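Local coordinates for PcaV transcriptional regulator (Streptomyces coelicolor, PDB 4G9Y), which binds 3,4-dihydroxybenzoate and probably acts as a DNA-binding transcription factor of the winged helix-turn-helix MarR family, at residues Phe132-Leu135 / Ile136-Ala140. Residues are numbered along the deposited sequence; the frame is centred on the assembly and turned at random.
Sequences FFDL and IRRVA
Ile136 lays its CD1 methyl over the centre of the Phe132 ring, 3.5 Å from the centroid and 14° off the normal, a CH-pi contact one helical turn apart. Phe132 can offer that face because its chi1 of 173° places CG next to the carbonyl carbon, from where the ring lies under the methyl; Leu20 of helix 13-31 packs on both residues. On another flank, the Arg137 chain starts beside its backbone N and runs out extended to Phe133. There Phe133 CD1 lies over one face of the Arg137 guanidinium, toward its rim, 3.9 Å from Arg137 NH2, the two planes inclined by 41°. Leu16 of the second subunit also packs against Phe133, Ile136 and Arg137. Bent at chi3, Arg138 donates a salt-bridging hydrogen bond from NH1 to Asp134 OD2 (3.2 Å), OD2 lying in the guanidinium plane while NH1 meets the syn side from out of the carboxylate plane. Arg138 NH2 forms a salt bridge to Glu128 OE1 and a hydrogen bond to Pro123 O, both of the second subunit. A leucine in place of Arg138 would probably leave Asp134 and that Glu128 without their shared cation, weakening a tie between subunits. Helix 126-144 thus has one flank on its own chain and another on the second subunit, as in the MarR dimerisation region formed by the terminal helices.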
loop_
_atom_site.group_PDB
_atom_site.type_symbol
_atom_site.label_atom_id
_atom_site.label_comp_id
_atom_site.label_asym_id
_atom_site.label_seq_id
_atom_site.Cartn_x
_atom_site.Cartn_y
_atom_site.Cartn_z
ATOM N N PHE A 132 13.273 -5.989 -14.051
ATOM C CA PHE A 132 12.175 -5.691 -13.114
ATOM C C PHE A 132 12.623 -4.590 -12.153
ATOM O O PHE A 132 11.936 -3.587 -11.971
ATOM C CB PHE A 132 11.810 -6.992 -12.382
ATOM C CG PHE A 132 10.808 -6.857 -11.257
ATOM C CD1 PHE A 132 9.451 -7.029 -11.490
ATOM C CD2 PHE A 132 11.235 -6.674 -9.951
ATOM C CE1 PHE A 132 8.532 -6.981 -10.442
ATOM C CE2 PHE A 132 10.331 -6.598 -8.897
ATOM C CZ PHE A 132 8.963 -6.764 -9.141
ATOM N N PHE A 133 13.795 -4.751 -11.558
ATOM C CA PHE A 133 14.292 -3.717 -10.635
ATOM C C PHE A 133 14.596 -2.394 -11.327
ATOM O O PHE A 133 14.243 -1.326 -10.828
ATOM C CB PHE A 133 15.525 -4.202 -9.871
ATOM C CG PHE A 133 15.186 -5.061 -8.712
ATOM C CD1 PHE A 133 14.883 -4.494 -7.481
ATOM C CD2 PHE A 133 15.116 -6.430 -8.852
ATOM C CE1 PHE A 133 14.527 -5.289 -6.399
ATOM C CE2 PHE A 133 14.758 -7.235 -7.783
ATOM C CZ PHE A 133 14.458 -6.666 -6.555
ATOM N N ASP A 134 15.262 -2.472 -12.470
ATOM C CA ASP A 134 15.624 -1.272 -13.215
ATOM C C ASP A 134 14.400 -0.452 -13.574
ATOM O O ASP A 134 14.367 0.751 -13.313
ATOM C CB ASP A 134 16.390 -1.605 -14.499
ATOM C CG ASP A 134 16.787 -0.339 -15.282
ATOM O OD1 ASP A 134 17.492 0.518 -14.710
ATOM O OD2 ASP A 134 16.380 -0.188 -16.457
ATOM N N LEU A 135 13.391 -1.098 -14.155
ATOM C CA LEU A 135 12.208 -0.379 -14.611
ATOM C C LEU A 135 11.417 0.224 -13.454
ATOM O O LEU A 135 10.971 1.365 -13.528
ATOM C CB LEU A 135 11.289 -1.287 -15.433
ATOM C CG LEU A 135 11.909 -1.900 -16.682
ATOM C CD1 LEU A 135 10.860 -2.732 -17.437
ATOM C CD2 LEU A 135 12.573 -0.842 -17.571
ATOM N N ILE A 136 11.210 -0.553 -12.393
ATOM C CA ILE A 136 10.433 -0.054 -11.277
ATOM C C ILE A 136 11.173 1.103 -10.591
ATOM O O ILE A 136 10.572 2.126 -10.235
ATOM C CB ILE A 136 10.097 -1.192 -10.291
ATOM C CG1 ILE A 136 9.153 -2.186 -10.968
ATOM C CG2 ILE A 136 9.444 -0.639 -9.035
ATOM C CD1 ILE A 136 8.867 -3.446 -10.118
ATOM N N ARG A 137 12.486 0.964 -10.430
ATOM C CA ARG A 137 13.258 2.067 -9.841
ATOM C C ARG A 137 13.179 3.335 -10.662
ATOM O O ARG A 137 13.044 4.414 -10.102
ATOM C CB ARG A 137 14.720 1.701 -9.646
ATOM C CG ARG A 137 14.936 0.816 -8.468
ATOM C CD ARG A 137 16.423 0.623 -8.238
ATOM N NE ARG A 137 16.639 -0.302 -7.138
ATOM C CZ ARG A 137 17.478 -1.323 -7.199
ATOM N NH1 ARG A 137 18.176 -1.525 -8.309
ATOM N NH2 ARG A 137 17.625 -2.126 -6.155
ATOM N N ARG A 138 13.277 3.217 -11.983
ATOM C CA ARG A 138 13.201 4.401 -12.834
ATOM C C ARG A 138 11.849 5.085 -12.689
ATOM O O ARG A 138 11.772 6.308 -12.627
ATOM C CB ARG A 138 13.489 4.054 -14.299
ATOM C CG ARG A 138 14.996 3.877 -14.591
ATOM C CD ARG A 138 15.240 3.110 -15.897
ATOM N NE ARG A 138 14.585 3.730 -17.049
ATOM C CZ ARG A 138 14.449 3.141 -18.234
ATOM N NH1 ARG A 138 14.929 1.921 -18.433
ATOM N NH2 ARG A 138 13.851 3.776 -19.228
ATOM N N VAL A 139 10.783 4.294 -12.617
ATOM C CA VAL A 139 9.436 4.852 -12.495
ATOM C C VAL A 139 9.246 5.508 -11.128
ATOM O O VAL A 139 8.750 6.635 -11.029
ATOM C CB VAL A 139 8.349 3.759 -12.739
ATOM C CG1 VAL A 139 6.956 4.270 -12.352
ATOM C CG2 VAL A 139 8.369 3.335 -14.201
ATOM N N ALA A 140 9.641 4.819 -10.063
ATOM C CA ALA A 140 9.458 5.395 -8.735
ATOM C C ALA A 140 10.331 6.645 -8.547
ATOM O O ALA A 140 9.894 7.633 -7.944
ATOM C CB ALA A 140 9.746 4.362 -7.633
#